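Local coordinates for protein charybdin (Charybdis maritima, PDB 2B7U) that belongs to the ribosome-inactivating protein family of plants and is a mixed alpha and beta protein with a single chain in its assembly, at residues 11-16 / 61-66; 66-71 / 84-89. One frame throughout, in Å; residues are numbered along the deposited sequence.

Contact 1 of 2, residues 11-16 / 61-66; sequences TVELDI and KLTFRG
Ile16 C approaches the Phe64 ring obliquely, 4.3 Å from Phe64 CD1, and Ile16 CB touches the same ring atom. One face of the ring carries Arg65 CG, 3.7 Å above the plane and offset toward the rim. In turn, the Arg65 guanidinium has Phe64 CE1 over one of its faces, again off centre. The Asp15 carboxylate reaches across to Thr63. Its OD2 lies 3.2 Å from Thr63 O, two acceptors that do not bond. Asp15 CG is anti to the backbone N (chi1 -167°), which sets the carboxylate beside its own carbonyl carbon, over toward Thr63 of the neighbouring strand. Asp15 OD1 accepts a hydrogen bond from Glu17 N, and a water probably connects it with Arg65 N. These partners link the carboxylate to the backbone just past the C-terminal ends of both strands.

Farther back, Glu13 and Lys61 lie side by side and point the same way. Glu13 CG is 4.0 Å from Lys61 CB. Their charged ends stop short of a salt bridge. One water spans them, donating to Glu13 OE1 and accepting from Lys61 NZ.

The backbones form a parallel ladder of four hydrogen bonds. Lys61 N donates to Val12 O at 2.8 Å, and Leu14 N to Lys61 O at 2.9 Å. Thr63 N then bonds to Leu14 O and Ile16 N to Thr63 O. The last is nearly straight, with an angle of 169° at the hydrogen.

On the buried face, Leu14 CB is 4.2 Å from Leu62 CD2. Helix 21-35 covers Val12 and Leu14 there. Helix 151-170 packs on Leu14 and Leu62, and helix 135-147 on Ile16, Leu62 and Phe64. Strand 67-74 flanks strand 56-64, while 7-15 is an outermost strand of the mixed sheet.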
ATOM      1  N   THR A  11      14.683   2.289   4.533  1.00 18.68           N
ATOM      2  CA  THR A  11      13.789   3.123   5.328  1.00 18.87           C
ATOM      3  C   THR A  11      13.576   4.452   4.613  1.00 18.92           C
ATOM      4  O   THR A  11      14.539   5.060   4.101  1.00 19.70           O
ATOM      5  CB  THR A  11      14.340   3.362   6.756  1.00 19.57           C
ATOM      6  OG1 THR A  11      14.522   2.105   7.434  1.00 20.78           O
ATOM      7  CG2 THR A  11      13.398   4.250   7.587  1.00 20.02           C
ATOM      8  N   VAL A  12      12.327   4.887   4.549  1.00 17.71           N
ATOM      9  CA  VAL A  12      11.976   6.227   4.053  1.00 17.48           C
ATOM     10  C   VAL A  12      11.281   6.972   5.194  1.00 17.14           C
ATOM     11  O   VAL A  12      10.562   6.367   5.978  1.00 16.75           O
ATOM     12  CB  VAL A  12      11.087   6.222   2.767  1.00 18.36           C
ATOM     13  CG1 VAL A  12      11.923   5.791   1.581  1.00 18.70           C
ATOM     14  CG2 VAL A  12       9.846   5.311   2.906  1.00 19.21           C
ATOM     15  N   GLU A  13      11.465   8.282   5.246  1.00 17.16           N
ATOM     16  CA  GLU A  13      10.949   9.077   6.353  1.00 18.14           C
ATOM     17  C   GLU A  13      10.266  10.331   5.824  1.00 18.03           C
ATOM     18  O   GLU A  13      10.775  10.997   4.928  1.00 18.38           O
ATOM     19  CB  GLU A  13      12.084   9.406   7.323  1.00 18.32           C
ATOM     20  CG  GLU A  13      11.690  10.293   8.485  1.00 19.74           C
ATOM     21  CD  GLU A  13      12.829  10.522   9.477  1.00 21.84           C
ATOM     22  OE1 GLU A  13      13.936   9.939   9.285  1.00 27.55           O
ATOM     23  OE2 GLU A  13      12.626  11.292  10.451  1.00 26.91           O
ATOM     24  N   LEU A  14       9.096  10.634   6.363  1.00 17.85           N
ATOM     25  CA  LEU A  14       8.357  11.832   5.985  1.00 17.78           C
ATOM     26  C   LEU A  14       7.871  12.576   7.219  1.00 17.52           C
ATOM     27  O   LEU A  14       7.274  11.971   8.118  1.00 15.71           O
ATOM     28  CB  LEU A  14       7.177  11.463   5.096  1.00 17.80           C
ATOM     29  CG  LEU A  14       6.405  12.622   4.460  1.00 17.83           C
ATOM     30  CD1 LEU A  14       7.268  13.409   3.490  1.00 18.64           C
ATOM     31  CD2 LEU A  14       5.172  12.106   3.764  1.00 18.85           C
ATOM     32  N   ASP A  15       8.128  13.883   7.272  1.00 18.69           N
ATOM     33  CA  ASP A  15       7.498  14.705   8.301  1.00 20.08           C
ATOM     34  C   ASP A  15       6.198  15.307   7.776  1.00 19.72           C
ATOM     35  O   ASP A  15       6.176  15.916   6.716  1.00 19.46           O
ATOM     36  CB  ASP A  15       8.389  15.812   8.832  1.00 21.30           C
ATOM     37  CG  ASP A  15       7.810  16.434  10.109  1.00 23.92           C
ATOM     38  OD1 ASP A  15       6.950  17.339  10.027  1.00 27.07           O
ATOM     39  OD2 ASP A  15       8.151  15.976  11.227  1.00 30.32           O
ATOM     40  N   ILE A  16       5.136  15.168   8.558  1.00 20.15           N
ATOM     41  CA  ILE A  16       3.794  15.532   8.141  1.00 21.39           C
ATOM     42  C   ILE A  16       3.482  17.016   8.336  1.00 22.15           C
ATOM     43  O   ILE A  16       2.592  17.527   7.674  1.00 22.81           O
ATOM     44  CB  ILE A  16       2.730  14.659   8.898  1.00 21.72           C
ATOM     45  CG1 ILE A  16       3.118  13.185   8.873  1.00 22.43           C
ATOM     46  CG2 ILE A  16       1.329  14.840   8.314  1.00 23.79           C
ATOM     47  CD1 ILE A  16       3.307  12.651   7.477  1.00 20.78           C
ATOM     48  N   LYS A  61       8.883   5.688   8.126  1.00 15.51           N
ATOM     49  CA  LYS A  61       8.916   6.447   9.377  1.00 16.92           C
ATOM     50  C   LYS A  61       8.161   7.752   9.173  1.00 16.67           C
ATOM     51  O   LYS A  61       8.464   8.527   8.253  1.00 17.40           O
ATOM     52  CB  LYS A  61      10.368   6.716   9.790  1.00 16.84           C
ATOM     53  CG  LYS A  61      10.536   7.312  11.183  1.00 20.30           C
ATOM     54  CD  LYS A  61      11.975   7.024  11.648  1.00 21.20           C
ATOM     55  CE  LYS A  61      12.397   7.775  12.865  1.00 25.39           C
ATOM     56  NZ  LYS A  61      13.878   7.606  13.074  1.00 27.37           N
ATOM     57  N   LEU A  62       7.154   7.986  10.007  1.00 16.40           N
ATOM     58  CA  LEU A  62       6.301   9.162   9.891  1.00 15.82           C
ATOM     59  C   LEU A  62       6.412   9.960  11.170  1.00 15.52           C
ATOM     60  O   LEU A  62       6.265   9.407  12.240  1.00 15.78           O
ATOM     61  CB  LEU A  62       4.850   8.754   9.683  1.00 16.16           C
ATOM     62  CG  LEU A  62       4.549   7.904   8.452  1.00 16.41           C
ATOM     63  CD1 LEU A  62       3.070   7.508   8.443  1.00 18.01           C
ATOM     64  CD2 LEU A  62       4.927   8.602   7.189  1.00 18.02           C
ATOM     65  N   THR A  63       6.645  11.257  11.030  1.00 15.93           N
ATOM     66  CA  THR A  63       6.870  12.107  12.189  1.00 16.72           C
ATOM     67  C   THR A  63       5.963  13.323  12.114  1.00 17.07           C
ATOM     68  O   THR A  63       5.724  13.883  11.037  1.00 17.43           O
ATOM     69  CB  THR A  63       8.327  12.543  12.243  0.65 17.68           C
ATOM     70  OG1 THR A  63       9.173  11.406  12.489  0.65 21.60           O
ATOM     71  CG2 THR A  63       8.524  13.528  13.319  0.65 18.17           C
ATOM     72  N   PHE A  64       5.459  13.747  13.273  1.00 16.74           N
ATOM     73  CA  PHE A  64       4.679  14.964  13.369  1.00 16.23           C
ATOM     74  C   PHE A  64       4.894  15.612  14.725  1.00 16.11           C
ATOM     75  O   PHE A  64       4.474  15.057  15.737  1.00 15.74           O
ATOM     76  CB  PHE A  64       3.191  14.672  13.211  1.00 16.61           C
ATOM     77  CG  PHE A  64       2.329  15.894  13.344  1.00 16.60           C
ATOM     78  CD1 PHE A  64       2.516  16.967  12.501  1.00 17.79           C
ATOM     79  CD2 PHE A  64       1.351  15.968  14.306  1.00 18.12           C
ATOM     80  CE1 PHE A  64       1.737  18.102  12.627  1.00 19.56           C
ATOM     81  CE2 PHE A  64       0.565  17.116  14.436  1.00 18.36           C
ATOM     82  CZ  PHE A  64       0.755  18.162  13.599  1.00 18.78           C
ATOM     83  N   ARG A  65       5.525  16.779  14.735  1.00 16.51           N
ATOM     84  CA  ARG A  65       5.728  17.568  15.962  1.00 17.25           C
ATOM     85  C   ARG A  65       6.273  16.717  17.123  1.00 16.45           C
ATOM     86  O   ARG A  65       5.752  16.751  18.235  1.00 16.03           O
ATOM     87  CB  ARG A  65       4.435  18.287  16.374  1.00 17.57           C
ATOM     88  CG  ARG A  65       4.000  19.326  15.365  1.00 19.58           C
ATOM     89  CD  ARG A  65       2.805  20.145  15.832  1.00 21.68           C
ATOM     90  NE  ARG A  65       2.530  21.200  14.860  1.00 25.79           N
ATOM     91  CZ  ARG A  65       1.333  21.741  14.622  1.00 29.33           C
ATOM     92  NH1 ARG A  65       1.225  22.710  13.706  1.00 31.32           N
ATOM     93  NH2 ARG A  65       0.249  21.340  15.280  1.00 31.57           N
ATOM     94  N   GLY A  66       7.313  15.937  16.842  1.00 15.79           N
ATOM     95  CA  GLY A  66       7.995  15.140  17.864  1.00 15.31           C
ATOM     96  C   GLY A  66       7.407  13.755  18.136  1.00 15.38           C
ATOM     97  O   GLY A  66       7.957  12.996  18.951  1.00 16.59           O
TER
HETATM   98  O   HOH W   1      15.113   9.554  11.591  1.00 24.41           O
HETATM   99  O   HOH W   2       6.851  18.235  12.717  1.00 27.30           O

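Contact 2 of 2, residues 66-71 / 84-89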
ATOM      1  N   GLY A  66       7.313  15.937  16.842  1.00 15.79           N
ATOM      2  CA  GLY A  66       7.995  15.140  17.864  1.00 15.31           C
ATOM      3  C   GLY A  66       7.407  13.755  18.136  1.00 15.38           C
ATOM      4  O   GLY A  66       7.957  12.996  18.951  1.00 16.59           O
ATOM      5  N   GLN A  67       6.267  13.458  17.510  1.00 14.74           N
ATOM      6  CA  GLN A  67       5.574  12.196  17.611  1.00 14.46           C
ATOM      7  C   GLN A  67       5.979  11.360  16.422  1.00 16.04           C
ATOM      8  O   GLN A  67       6.068  11.884  15.315  1.00 17.11           O
ATOM      9  CB  GLN A  67       4.082  12.449  17.562  1.00 14.18           C
ATOM     10  CG  GLN A  67       3.609  13.384  18.664  1.00 14.51           C
ATOM     11  CD  GLN A  67       2.173  13.813  18.458  1.00 15.79           C
ATOM     12  OE1 GLN A  67       1.898  14.751  17.695  1.00 21.83           O
ATOM     13  NE2 GLN A  67       1.251  13.171  19.161  1.00 15.52           N
ATOM     14  N   VAL A  68       6.219  10.079  16.643  1.00 15.85           N
ATOM     15  CA  VAL A  68       6.768   9.248  15.568  1.00 16.49           C
ATOM     16  C   VAL A  68       6.202   7.843  15.625  1.00 16.76           C
ATOM     17  O   VAL A  68       5.945   7.277  16.688  1.00 17.22           O
ATOM     18  CB  VAL A  68       8.330   9.133  15.651  0.65 17.22           C
ATOM     19  CG1 VAL A  68       8.957  10.474  15.821  0.65 17.20           C
ATOM     20  CG2 VAL A  68       8.770   8.231  16.768  0.65 18.42           C
ATOM     21  N   THR A  69       5.998   7.286  14.448  1.00 16.22           N
ATOM     22  CA  THR A  69       5.773   5.876  14.339  1.00 16.82           C
ATOM     23  C   THR A  69       6.537   5.379  13.120  1.00 16.17           C
ATOM     24  O   THR A  69       6.856   6.138  12.228  1.00 16.43           O
ATOM     25  CB  THR A  69       4.279   5.544  14.259  1.00 17.22           C
ATOM     26  OG1 THR A  69       4.101   4.120  14.338  1.00 19.11           O
ATOM     27  CG2 THR A  69       3.651   6.092  13.006  1.00 17.93           C
ATOM     28  N   THR A  70       6.879   4.107  13.158  1.00 15.98           N
ATOM     29  CA  THR A  70       7.498   3.439  12.035  1.00 15.58           C
ATOM     30  C   THR A  70       6.613   2.266  11.665  1.00 16.10           C
ATOM     31  O   THR A  70       6.276   1.465  12.531  1.00 14.94           O
ATOM     32  CB  THR A  70       8.903   2.933  12.363  1.00 16.64           C
ATOM     33  OG1 THR A  70       9.714   4.041  12.795  1.00 18.21           O
ATOM     34  CG2 THR A  70       9.528   2.293  11.133  1.00 17.71           C
ATOM     35  N   VAL A  71       6.281   2.173  10.379  1.00 14.66           N
ATOM     36  CA  VAL A  71       5.455   1.083   9.870  1.00 15.21           C
ATOM     37  C   VAL A  71       6.320   0.172   9.012  1.00 14.78           C
ATOM     38  O   VAL A  71       7.099   0.647   8.193  1.00 15.36           O
ATOM     39  CB  VAL A  71       4.251   1.623   9.055  1.00 15.81           C
ATOM     40  CG1 VAL A  71       3.365   0.501   8.638  1.00 17.36           C
ATOM     41  CG2 VAL A  71       3.453   2.637   9.926  1.00 17.68           C
ATOM     42  N   GLN A  84       5.653   0.360  15.054  1.00 13.88           N
ATOM     43  CA  GLN A  84       6.349   0.537  16.320  1.00 14.72           C
ATOM     44  C   GLN A  84       5.787   1.703  17.127  1.00 14.90           C
ATOM     45  O   GLN A  84       5.664   2.811  16.610  1.00 15.61           O
ATOM     46  CB  GLN A  84       7.820   0.813  16.064  1.00 14.89           C
ATOM     47  CG  GLN A  84       8.651   0.730  17.328  1.00 15.95           C
ATOM     48  CD  GLN A  84      10.129   0.884  17.104  1.00 15.70           C
ATOM     49  OE1 GLN A  84      10.936   0.206  17.767  1.00 20.87           O
ATOM     50  NE2 GLN A  84      10.504   1.782  16.222  1.00 15.77           N
ATOM     51  N   MET A  85       5.519   1.451  18.406  1.00 15.54           N
ATOM     52  CA  MET A  85       5.139   2.517  19.346  1.00 16.29           C
ATOM     53  C   MET A  85       6.372   3.299  19.789  1.00 17.11           C
ATOM     54  O   MET A  85       7.479   2.764  19.790  1.00 17.73           O
ATOM     55  CB  MET A  85       4.433   1.930  20.552  1.00 17.15           C
ATOM     56  CG  MET A  85       3.068   1.356  20.208  1.00 16.46           C
ATOM     57  SD  MET A  85       2.181   0.638  21.584  1.00 20.04           S
ATOM     58  CE  MET A  85       1.611   2.079  22.491  1.00 18.83           C
ATOM     59  N   GLN A  86       6.167   4.561  20.179  1.00 16.90           N
ATOM     60  CA  GLN A  86       7.265   5.489  20.451  1.00 18.09           C
ATOM     61  C   GLN A  86       7.920   5.316  21.817  1.00 19.57           C
ATOM     62  O   GLN A  86       9.138   5.441  21.925  1.00 21.72           O
ATOM     63  CB  GLN A  86       6.786   6.936  20.312  1.00 17.84           C
ATOM     64  CG  GLN A  86       7.872   7.982  20.471  1.00 17.07           C
ATOM     65  CD  GLN A  86       7.470   9.328  19.922  1.00 17.04           C
ATOM     66  OE1 GLN A  86       6.377   9.491  19.394  1.00 14.84           O
ATOM     67  NE2 GLN A  86       8.339  10.306  20.067  1.00 19.59           N
ATOM     68  N   GLY A  87       7.127   5.039  22.843  1.00 21.24           N
ATOM     69  CA  GLY A  87       7.608   5.051  24.226  1.00 23.67           C
ATOM     70  C   GLY A  87       8.702   4.034  24.471  1.00 25.12           C
ATOM     71  O   GLY A  87       9.842   4.391  24.797  1.00 27.93           O
ATOM     72  N   ALA A  88       8.348   2.767  24.346  1.00 26.36           N
ATOM     73  CA  ALA A  88       9.281   1.678  24.609  1.00 26.46           C
ATOM     74  C   ALA A  88       9.864   1.079  23.318  1.00 26.46           C
ATOM     75  O   ALA A  88      10.821   0.306  23.379  1.00 26.77           O
ATOM     76  CB  ALA A  88       8.601   0.619  25.424  1.00 27.13           C
ATOM     77  N   GLY A  89       9.305   1.434  22.156  1.00 25.45           N
ATOM     78  CA  GLY A  89       9.736   0.841  20.880  1.00 24.55           C
ATOM     79  C   GLY A  89       9.116  -0.531  20.642  1.00 23.44           C
ATOM     80  O   GLY A  89       9.671  -1.340  19.909  1.00 23.58           O
TER
HETATM   81  O   HOH W   3       7.594   4.914  17.218  1.00 20.84           O
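Gln84 O is gripped by two donors. Thr69 OG1 donates to it at 3.1 Å, from above the carbonyl plane. A water donates at 2.9 Å to Gln84 O and also to Val68 O, bridging the two backbones. Thr69 OG1 is anti to its own N (chi1 -172°), and this carries the hydroxyl to the carbonyl. Next to it, Gln84 N donates to Thr70 O at 2.8 Å.

Beyond this point the Gln86 side chain takes over from the backbone. Its amide holds two groups of 66-71. Gln86 NE2 donates to Gly66 O at 2.9 Å, almost straight and in the amide plane. Gln86 OE1 accepts from Val68 N at 2.8 Å, with the N-H well above the carbonyl plane. In the conformer modelled here, the Val68 and Gln86 side chains cross at about a right angle, with Val68 CG2 3.6 Å from Gln86 CD. Both ends of the amide are thus fixed.

Gln86 also packs on Ala146 of helix 135-147. The arrangement is that of antiparallel neighbours parting: strand 80-84 leaves strand 67-74, and a side-chain amide continues the hydrogen bonding in the mixed sheet of this ribosome-inactivating protein.

Overall arrangement
Contact 1 and contact 2 follow in series along the chain and share Gly66, in the turn between strands 56-64 and 67-74. Their centres are about 10 Å apart, on the same side of the chain's centre. The two strands are antiparallel neighbours, and Leu62 N probably donates a hydrogen bond to Thr69 O, 2.9 Å away. Thr63 also packs on Val68 and Lys61 on Thr70. Contact 1 adds the first strand, 7-15, in parallel on one side of this hairpin. Contact 2 lies on its other side, where strand 80-84 ends. Together they join the hairpin to its neighbours on both sides, making four adjacent strands of one mixed sheet, backed by helix 135-147 at both contacts.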